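Local coordinates for TPR repeat-containing protein (Cytophaga hutchinsonii, PDB 3U4T) that is of unknown function but, being built from tetratricopeptide repeats, probably serves as a helical scaffold for binding other proteins, at residues Ile114-Tyr119 with Phe145-Gln150; Tyr152-Glu157 with Tyr179-Arg184; Val166-Leu169 with Asn174-Ile177. The protein carries 1 engineered substitution. One frame throughout, in Å; residues are numbered along the deposited sequence.

Contact 1. Residues Ile114-Tyr119 with Phe145-Gln150; sequences IGSYFY and FYELGQ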
loop_
_atom_site.group_PDB
_atom_site.type_symbol
_atom_site.label_atom_id
_atom_site.label_comp_id
_atom_site.label_asym_id
_atom_site.label_seq_id
_atom_site.Cartn_x
_atom_site.Cartn_y
_atom_site.Cartn_z
ATOM N N ILE A 114 6.102 9.395 -1.909
ATOM C CA ILE A 114 6.543 10.391 -0.950
ATOM C C ILE A 114 5.490 10.590 0.135
ATOM O O ILE A 114 5.818 10.740 1.314
ATOM C CB ILE A 114 6.858 11.711 -1.656
ATOM C CG1 ILE A 114 7.972 11.472 -2.690
ATOM C CG2 ILE A 114 7.265 12.750 -0.642
ATOM C CD1 ILE A 114 8.504 12.722 -3.388
ATOM N N GLY A 115 4.221 10.568 -0.265
ATOM C CA GLY A 115 3.139 10.727 0.691
ATOM C C GLY A 115 3.095 9.559 1.658
ATOM O O GLY A 115 3.015 9.755 2.878
ATOM N N SER A 116 3.129 8.338 1.130
ATOM C CA SER A 116 3.107 7.165 1.984
ATOM C C SER A 116 4.205 7.287 3.022
ATOM O O SER A 116 3.988 6.952 4.192
ATOM C CB SER A 116 3.325 5.899 1.167
ATOM O OG SER A 116 2.247 5.699 0.277
ATOM N N TYR A 117 5.379 7.768 2.601
ATOM C CA TYR A 117 6.507 7.925 3.518
ATOM C C TYR A 117 6.127 8.762 4.730
ATOM O O TYR A 117 6.329 8.360 5.869
ATOM C CB TYR A 117 7.707 8.605 2.847
ATOM C CG TYR A 117 8.796 8.931 3.853
ATOM C CD1 TYR A 117 9.627 7.926 4.352
ATOM C CD2 TYR A 117 8.930 10.213 4.378
ATOM C CE1 TYR A 117 10.560 8.185 5.352
ATOM C CE2 TYR A 117 9.864 10.490 5.388
ATOM C CZ TYR A 117 10.673 9.468 5.871
ATOM O OH TYR A 117 11.574 9.717 6.896
ATOM N N PHE A 118 5.590 9.942 4.482
ATOM C CA PHE A 118 5.218 10.820 5.576
ATOM C C PHE A 118 4.003 10.303 6.360
ATOM O O PHE A 118 3.821 10.624 7.552
ATOM C CB PHE A 118 4.989 12.232 5.025
ATOM C CG PHE A 118 6.259 12.909 4.598
ATOM C CD1 PHE A 118 7.157 13.393 5.545
ATOM C CD2 PHE A 118 6.599 12.990 3.264
ATOM C CE1 PHE A 118 8.369 13.936 5.164
ATOM C CE2 PHE A 118 7.821 13.537 2.879
ATOM C CZ PHE A 118 8.702 14.007 3.832
ATOM N N TYR A 119 3.184 9.498 5.688
ATOM C CA TYR A 119 2.009 8.893 6.301
ATOM C C TYR A 119 2.505 7.915 7.358
ATOM O O TYR A 119 1.976 7.865 8.473
ATOM C CB TYR A 119 1.184 8.162 5.230
ATOM C CG TYR A 119 0.156 7.201 5.767
ATOM C CD1 TYR A 119 0.498 5.886 6.081
ATOM C CD2 TYR A 119 -1.171 7.597 5.948
ATOM C CE1 TYR A 119 -0.454 4.987 6.560
ATOM C CE2 TYR A 119 -2.122 6.714 6.424
ATOM C CZ TYR A 119 -1.760 5.412 6.730
ATOM O OH TYR A 119 -2.715 4.555 7.233
ATOM N N PHE A 145 -6.773 6.170 -4.285
ATOM C CA PHE A 145 -7.878 6.610 -3.448
ATOM C C PHE A 145 -7.961 5.885 -2.103
ATOM O O PHE A 145 -8.476 6.437 -1.127
ATOM C CB PHE A 145 -9.193 6.473 -4.207
ATOM C CG PHE A 145 -9.347 7.456 -5.331
ATOM C CD1 PHE A 145 -9.435 7.018 -6.650
ATOM C CD2 PHE A 145 -9.436 8.814 -5.069
ATOM C CE1 PHE A 145 -9.616 7.914 -7.686
ATOM C CE2 PHE A 145 -9.618 9.723 -6.099
ATOM C CZ PHE A 145 -9.708 9.270 -7.412
ATOM N N TYR A 146 -7.451 4.657 -2.054
ATOM C CA TYR A 146 -7.461 3.865 -0.827
ATOM C C TYR A 146 -6.459 4.431 0.193
ATOM O O TYR A 146 -6.768 4.583 1.386
ATOM C CB TYR A 146 -7.103 2.415 -1.147
ATOM C CG TYR A 146 -6.998 1.519 0.067
ATOM C CD1 TYR A 146 -5.912 0.662 0.234
ATOM C CD2 TYR A 146 -7.995 1.512 1.042
ATOM C CE1 TYR A 146 -5.818 -0.179 1.345
ATOM C CE2 TYR A 146 -7.910 0.670 2.153
ATOM C CZ TYR A 146 -6.819 -0.168 2.298
ATOM O OH TYR A 146 -6.733 -0.991 3.397
ATOM N N GLU A 147 -5.259 4.739 -0.293
ATOM C CA GLU A 147 -4.203 5.293 0.541
ATOM C C GLU A 147 -4.469 6.740 0.904
ATOM O O GLU A 147 -4.036 7.213 1.952
ATOM C CB GLU A 147 -2.852 5.160 -0.164
ATOM C CG GLU A 147 -2.169 3.831 0.132
ATOM C CD GLU A 147 -1.147 3.450 -0.908
ATOM O OE1 GLU A 147 -0.838 4.298 -1.777
ATOM O OE2 GLU A 147 -0.652 2.302 -0.854
ATOM N N LEU A 148 -5.188 7.447 0.040
ATOM C CA LEU A 148 -5.497 8.830 0.318
ATOM C C LEU A 148 -6.573 8.868 1.392
ATOM O O LEU A 148 -6.497 9.674 2.324
ATOM C CB LEU A 148 -5.961 9.539 -0.958
ATOM C CG LEU A 148 -6.392 11.009 -0.834
ATOM C CD1 LEU A 148 -5.349 11.841 -0.095
ATOM C CD2 LEU A 148 -6.624 11.554 -2.229
ATOM N N GLY A 149 -7.560 7.978 1.283
ATOM C CA GLY A 149 -8.630 7.933 2.273
ATOM C C GLY A 149 -8.105 7.638 3.671
ATOM O O GLY A 149 -8.563 8.214 4.676
ATOM N N GLN A 150 -7.133 6.734 3.735
ATOM C CA GLN A 150 -6.529 6.377 4.998
ATOM C C GLN A 150 -5.804 7.587 5.564
ATOM O O GLN A 150 -5.833 7.829 6.773
ATOM C CB GLN A 150 -5.541 5.233 4.810
ATOM C CG GLN A 150 -6.188 3.918 4.426
ATOM C CD GLN A 150 -5.169 2.818 4.308
ATOM O OE1 GLN A 150 -4.383 2.784 3.369
ATOM N NE2 GLN A 150 -5.157 1.921 5.280
#

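Contact 2. Residues Tyr152-Glu157 with Tyr179-Arg184; sequences YYYNKE and YLWRAR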
loop_
_atom_site.group_PDB
_atom_site.type_symbol
_atom_site.label_atom_id
_atom_site.label_comp_id
_atom_site.label_asym_id
_atom_site.label_seq_id
_atom_site.Cartn_x
_atom_site.Cartn_y
_atom_site.Cartn_z
ATOM N N TYR A 152 -6.557 10.715 5.105
ATOM C CA TYR A 152 -7.618 11.590 5.606
ATOM C C TYR A 152 -8.144 11.083 6.953
ATOM O O TYR A 152 -8.265 11.839 7.910
ATOM C CB TYR A 152 -8.780 11.655 4.606
ATOM C CG TYR A 152 -8.532 12.485 3.369
ATOM C CD1 TYR A 152 -7.894 13.725 3.452
ATOM C CD2 TYR A 152 -8.992 12.065 2.123
ATOM C CE1 TYR A 152 -7.724 14.526 2.327
ATOM C CE2 TYR A 152 -8.829 12.863 0.986
ATOM C CZ TYR A 152 -8.195 14.089 1.096
ATOM O OH TYR A 152 -8.032 14.874 -0.024
ATOM N N TYR A 153 -8.453 9.792 7.011
ATOM C CA TYR A 153 -8.980 9.169 8.221
ATOM C C TYR A 153 -8.114 9.426 9.439
ATOM O O TYR A 153 -8.594 9.869 10.479
ATOM C CB TYR A 153 -9.099 7.654 8.022
ATOM C CG TYR A 153 -9.548 6.894 9.254
ATOM C CD1 TYR A 153 -10.905 6.713 9.534
ATOM C CD2 TYR A 153 -8.617 6.328 10.123
ATOM C CE1 TYR A 153 -11.327 5.976 10.644
ATOM C CE2 TYR A 153 -9.022 5.592 11.243
ATOM C CZ TYR A 153 -10.381 5.417 11.497
ATOM O OH TYR A 153 -10.793 4.688 12.595
ATOM N N TYR A 154 -6.828 9.122 9.314
ATOM C CA TYR A 154 -5.928 9.307 10.429
ATOM C C TYR A 154 -5.675 10.776 10.676
ATOM O O TYR A 154 -5.146 11.149 11.720
ATOM C CB TYR A 154 -4.638 8.523 10.189
ATOM C CG TYR A 154 -4.843 7.046 10.369
ATOM C CD1 TYR A 154 -5.233 6.523 11.597
ATOM C CD2 TYR A 154 -4.653 6.164 9.312
ATOM C CE1 TYR A 154 -5.429 5.149 11.765
ATOM C CE2 TYR A 154 -4.842 4.792 9.471
ATOM C CZ TYR A 154 -5.230 4.291 10.695
ATOM O OH TYR A 154 -5.411 2.925 10.841
ATOM N N ASN A 155 -6.068 11.617 9.723
ATOM C CA ASN A 155 -5.915 13.059 9.902
ATOM C C ASN A 155 -7.239 13.586 10.437
ATOM O O ASN A 155 -7.487 14.797 10.502
ATOM C CB ASN A 155 -5.569 13.764 8.592
ATOM C CG ASN A 155 -4.994 15.152 8.823
ATOM O OD1 ASN A 155 -4.132 15.338 9.687
ATOM N ND2 ASN A 155 -5.455 16.129 8.049
ATOM N N LYS A 156 -8.087 12.637 10.817
ATOM C CA LYS A 156 -9.388 12.914 11.389
ATOM C C LYS A 156 -10.349 13.655 10.469
ATOM O O LYS A 156 -11.272 14.310 10.938
ATOM C CB LYS A 156 -9.222 13.673 12.709
ATOM C CG LYS A 156 -8.441 12.910 13.778
ATOM C CD LYS A 156 -8.319 13.722 15.061
ATOM C CE LYS A 156 -7.508 12.989 16.133
ATOM N NZ LYS A 156 -6.074 12.795 15.758
ATOM N N GLU A 157 -10.132 13.562 9.161
ATOM C CA GLU A 157 -11.041 14.191 8.202
ATOM C C GLU A 157 -11.874 13.025 7.676
ATOM O O GLU A 157 -11.747 12.618 6.520
ATOM C CB GLU A 157 -10.274 14.850 7.057
ATOM C CG GLU A 157 -9.285 15.905 7.502
ATOM C CD GLU A 157 -8.664 16.660 6.334
ATOM O OE1 GLU A 157 -9.377 17.453 5.683
ATOM O OE2 GLU A 157 -7.464 16.455 6.060
ATOM N N TYR A 179 -15.828 -1.288 1.784
ATOM C CA TYR A 179 -16.894 -1.266 2.774
ATOM C C TYR A 179 -16.283 -1.165 4.169
ATOM O O TYR A 179 -16.781 -0.421 5.026
ATOM C CB TYR A 179 -17.761 -2.520 2.654
ATOM C CG TYR A 179 -18.593 -2.567 1.383
ATOM C CD1 TYR A 179 -19.577 -1.606 1.126
ATOM C CD2 TYR A 179 -18.393 -3.571 0.441
ATOM C CE1 TYR A 179 -20.338 -1.650 -0.040
ATOM C CE2 TYR A 179 -19.142 -3.626 -0.729
ATOM C CZ TYR A 179 -20.114 -2.665 -0.966
ATOM O OH TYR A 179 -20.842 -2.738 -2.130
ATOM N N LEU A 180 -15.195 -1.900 4.389
ATOM C CA LEU A 180 -14.498 -1.874 5.677
ATOM C C LEU A 180 -14.149 -0.445 6.073
ATOM O O LEU A 180 -14.463 -0.000 7.185
ATOM C CB LEU A 180 -13.205 -2.691 5.605
ATOM C CG LEU A 180 -12.394 -2.719 6.904
ATOM C CD1 LEU A 180 -13.107 -3.565 7.946
ATOM C CD2 LEU A 180 -11.008 -3.294 6.628
ATOM N N TRP A 181 -13.508 0.277 5.150
ATOM C CA TRP A 181 -13.088 1.656 5.417
ATOM C C TRP A 181 -14.215 2.666 5.449
ATOM O O TRP A 181 -14.149 3.633 6.202
ATOM C CB TRP A 181 -11.974 2.088 4.452
ATOM C CG TRP A 181 -10.653 1.508 4.890
ATOM C CD1 TRP A 181 -10.065 0.359 4.436
ATOM C CD2 TRP A 181 -9.840 1.968 5.979
ATOM N NE1 TRP A 181 -8.945 0.070 5.178
ATOM C CE2 TRP A 181 -8.784 1.040 6.132
ATOM C CE3 TRP A 181 -9.910 3.069 6.846
ATOM C CZ2 TRP A 181 -7.800 1.185 7.116
ATOM C CZ3 TRP A 181 -8.941 3.210 7.819
ATOM C CH2 TRP A 181 -7.897 2.267 7.948
ATOM N N ARG A 182 -15.249 2.453 4.642
ATOM C CA ARG A 182 -16.403 3.344 4.682
ATOM C C ARG A 182 -16.993 3.149 6.072
ATOM O O ARG A 182 -17.410 4.098 6.738
ATOM C CB ARG A 182 -17.457 2.948 3.660
ATOM C CG ARG A 182 -17.117 3.284 2.235
ATOM C CD ARG A 182 -18.404 3.639 1.501
ATOM N NE ARG A 182 -19.006 4.858 2.042
ATOM C CZ ARG A 182 -20.191 5.337 1.674
ATOM N NH1 ARG A 182 -20.915 4.696 0.765
ATOM N NH2 ARG A 182 -20.643 6.468 2.201
ATOM N N ALA A 183 -17.013 1.896 6.504
ATOM C CA ALA A 183 -17.545 1.566 7.817
ATOM C C ALA A 183 -16.759 2.338 8.871
ATOM O O ALA A 183 -17.333 3.060 9.680
ATOM C CB ALA A 183 -17.431 0.066 8.061
ATOM N N ARG A 184 -15.439 2.191 8.843
ATOM C CA ARG A 184 -14.570 2.867 9.791
ATOM C C ARG A 184 -14.692 4.384 9.716
ATOM O O ARG A 184 -14.709 5.066 10.737
ATOM C CB ARG A 184 -13.131 2.442 9.550
ATOM C CG ARG A 184 -12.887 0.999 9.931
ATOM C CD ARG A 184 -11.472 0.578 9.627
ATOM N NE ARG A 184 -11.121 -0.718 10.198
ATOM C CZ ARG A 184 -9.965 -1.322 9.965
ATOM N NH1 ARG A 184 -9.079 -0.739 9.177
ATOM N NH2 ARG A 184 -9.690 -2.490 10.520
HETATM O O HOH W 1 -13.584 4.502 13.456
#

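Contact 3. Residues Val166-Leu169 with Asn174-Ile177; sequences VKVL and NIYI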
loop_
_atom_site.group_PDB
_atom_site.type_symbol
_atom_site.label_atom_id
_atom_site.label_comp_id
_atom_site.label_asym_id
_atom_site.label_seq_id
_atom_site.Cartn_x
_atom_site.Cartn_y
_atom_site.Cartn_z
ATOM N N VAL A 166 -15.517 6.026 -1.108
ATOM C CA VAL A 166 -16.634 5.853 -2.031
ATOM C C VAL A 166 -16.045 5.699 -3.429
ATOM O O VAL A 166 -16.603 5.009 -4.272
ATOM C CB VAL A 166 -17.570 7.077 -2.045
ATOM C CG1 VAL A 166 -18.458 7.028 -3.274
ATOM C CG2 VAL A 166 -18.423 7.096 -0.793
ATOM N N LYS A 167 -14.916 6.362 -3.668
ATOM C CA LYS A 167 -14.239 6.291 -4.959
ATOM C C LYS A 167 -13.616 4.931 -5.189
ATOM O O LYS A 167 -13.593 4.443 -6.325
ATOM C CB LYS A 167 -13.143 7.354 -5.063
ATOM C CG LYS A 167 -13.613 8.714 -5.522
ATOM C CD LYS A 167 -14.004 8.679 -6.993
ATOM C CE LYS A 167 -14.321 10.077 -7.496
ATOM N NZ LYS A 167 -14.586 10.092 -8.954
ATOM N N VAL A 168 -13.085 4.322 -4.130
ATOM C CA VAL A 168 -12.482 2.999 -4.275
ATOM C C VAL A 168 -13.591 2.041 -4.714
ATOM O O VAL A 168 -13.407 1.204 -5.593
ATOM C CB VAL A 168 -11.863 2.510 -2.951
ATOM C CG1 VAL A 168 -11.343 1.081 -3.102
ATOM C CG2 VAL A 168 -10.721 3.429 -2.551
ATOM N N LEU A 169 -14.754 2.188 -4.097
ATOM C CA LEU A 169 -15.903 1.358 -4.431
ATOM C C LEU A 169 -16.366 1.588 -5.862
ATOM O O LEU A 169 -16.635 0.636 -6.583
ATOM C CB LEU A 169 -17.057 1.634 -3.462
ATOM C CG LEU A 169 -16.850 0.966 -2.103
ATOM C CD1 LEU A 169 -17.879 1.486 -1.117
ATOM C CD2 LEU A 169 -16.932 -0.551 -2.266
ATOM N N ASN A 174 -18.186 -3.452 -4.858
ATOM C CA ASN A 174 -18.299 -4.559 -3.906
ATOM C C ASN A 174 -16.996 -5.036 -3.299
ATOM O O ASN A 174 -16.970 -6.066 -2.626
ATOM C CB ASN A 174 -19.013 -5.767 -4.545
ATOM C CG ASN A 174 -20.486 -5.741 -4.302
ATOM O OD1 ASN A 174 -21.126 -4.695 -4.417
ATOM N ND2 ASN A 174 -21.050 -6.900 -3.983
ATOM N N ILE A 175 -15.908 -4.303 -3.529
ATOM C CA ILE A 175 -14.613 -4.694 -2.966
ATOM C C ILE A 175 -14.743 -4.498 -1.449
ATOM O O ILE A 175 -15.057 -3.404 -0.961
ATOM C CB ILE A 175 -13.451 -3.849 -3.565
ATOM C CG1 ILE A 175 -12.151 -4.643 -3.470
ATOM C CG2 ILE A 175 -13.322 -2.514 -2.844
ATOM C CD1 ILE A 175 -10.994 -4.059 -4.258
ATOM N N TYR A 176 -14.524 -5.576 -0.707
ATOM C CA TYR A 176 -14.683 -5.566 0.739
ATOM C C TYR A 176 -13.917 -4.479 1.467
ATOM O O TYR A 176 -14.433 -3.854 2.401
ATOM C CB TYR A 176 -14.303 -6.935 1.304
ATOM C CG TYR A 176 -12.826 -7.145 1.526
ATOM C CD1 TYR A 176 -11.962 -7.409 0.468
ATOM C CD2 TYR A 176 -12.300 -7.110 2.817
ATOM C CE1 TYR A 176 -10.600 -7.648 0.700
ATOM C CE2 TYR A 176 -10.957 -7.342 3.057
ATOM C CZ TYR A 176 -10.111 -7.615 2.003
ATOM O OH TYR A 176 -8.789 -7.885 2.282
ATOM N N ILE A 177 -12.685 -4.267 1.032
ATOM C CA ILE A 177 -11.828 -3.272 1.635
ATOM C C ILE A 177 -12.459 -1.882 1.618
ATOM O O ILE A 177 -12.177 -1.061 2.485
ATOM C CB ILE A 177 -10.474 -3.249 0.926
ATOM C CG1 ILE A 177 -9.361 -3.388 1.969
ATOM C CG2 ILE A 177 -10.357 -1.989 0.088
ATOM C CD1 ILE A 177 -8.010 -3.834 1.407
#

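Contact 1. Residues Ile114-Tyr119 with Phe145-Gln150
Tyr119 reaches from helix 109-120 across to Gln150 on helix 142-154 and makes the close half of this helix-helix contact. With CG anti to the backbone N (chi1 165°), the phenol is carried outward from its own helix, and its far end comes to rest on the base of the glutamine. Tyr119 OH lies 3.8 Å from Gln150 CB, while Tyr119 CE2 is 3.9 Å from Gln150 O, which sits at the ring edge, in the plane of the ring. The tyrosine thus meets backbone and CB together, and the glutamine amide, turned 39° from the phenol plane, is touched less closely: Gln150 NE2 stays 4.1 Å from Tyr119 OH, and the two are not hydrogen-bonded.

The other half is looser, although the backbones are nearer there, with 7.7 Å between the CA atoms of Ser116 and Glu147. Here only two polar ends approach, without a bond between them. Ser116 OG comes to 4.0 Å from Glu147 OE1, and the serine hydroxyl is instead hydrogen-bonded to Gly112 O one turn back in its own helix.

Only 150 Å² is buried in all, and none of the touching residues is fully buried; the contact lies at the surface of the tetratricopeptide-repeat array. Helix 124-131 packs beside it, with Met131 against Ser116 and Ala127 against Tyr119, while helix 158-171 packs on helix 142-154 through Phe145 and Tyr146.

Contact 2. Residues Tyr152-Glu157 with Tyr179-Arg184
Tyr153 and Trp181 form a T-shaped (edge-to-face) pair that joins the end of helix 142-154 to helix 176-189 in this tetratricopeptide-repeat fold. The indole presents its edge to the phenol face: Trp181 CZ3 stands 3.9 Å from Tyr153 CD2, off the ring centre, and the planes meet at 84°. A chi1 of 176° sets the ring of Tyr153 opposite its amide nitrogen and sends it across to the facing helix. Tyr154 extends the aromatic contact, its hydroxyl OH touching the indole edge at Trp181 CH2, 3.9 Å away.

Within Tyr152-Glu157, hydrogen bonds close the helix end. A Schellman motif has Lys156 at positive phi as its C-prime residue, Glu157 N bonded to Tyr152 O and Lys156 N to Tyr153 O. Within the same turn, Asn155 ND2 donates to Glu157 OE2.

One water bridges the polar atoms, lying 2.9 Å from Tyr153 OH and donating to Arg184 O at 3.0 Å. The end of Arg184 leads away from Tyr153, and its NE forms a salt bridge with Glu222. With an alanine at Tyr153, the edge of Trp181 is likely to lose the ring face it meets, and the water one of its two partners. Tyr153 CE1 also approaches Arg184 O directly, at 3.5 Å, the oxygen lying at the ring edge near its plane.

Contact 3. Residues Val166-Leu169 with Asn174-Ile177
Leu169 and Ile175 bring their CA atoms within 6.4 Å of each other where the chain leaves helix 158-171, turns through Asn174 at positive phi (71°) and extends through Ile175 into helix 176-189. This is the short inter-helix turn of an alpha-alpha repeat fold, and both segments fall within a tetratricopeptide-repeat sequence.

The side-chain contact is apolar, and Ile175 CG2 is the atom that both helix residues meet. The isoleucine is turned (chi1 -155°) to leave its CG2 branch between the backbone N and the carbonyl carbon, where it faces the last turns of helix 158-171. It is met there by two methyls from successive residues: Val168 CG1 touches Ile175 CG2 at 4.1 Å, and Leu169 CD2 comes to the same atom at an equal distance. The buried valine divides its two branches between neighbours, giving CG1 to the isoleucine and CG2 to the backbone of helix 142-154 around Phe145 and Tyr146.

Leu169 does more than touch a side chain. Its CB does not point at the turn, but the branch beyond bends in, so that CD2 packs against the main chain of the linker. The bond from CA to CB of Asn174 points away from Val166-Leu169, and OD1 is hydrogen-bonded to the hydroxyl of Tyr179, one turn into the next helix, which links the turn to that helix. Leu169 CD2 lies 4.1 Å from Asn174 N and 3.7 Å from Ile175 O.

Contact 1 is a surface contact, whereas contacts 2 and 3 are partly buried, each with one buried residue among those that touch: Trp181 in contact 2 and Val168 in contact 3. Helix 142-154 serves contacts 1 and 2, and helix 176-189 serves contacts 2 and 3. Chemistry changes with place: a phenol on glutamine with a loose polar flank in contact 1, aromatic rings and a bridging water in contact 2, and aliphatic methyls at a chain turn in contact 3. Tyr146 runs between them, its ring meeting Trp181 and its side chain touched by Ile177. Contact 3 lies within the span of chain bracketed by contact 2, and Arg182 packs back onto Val166 and Leu169.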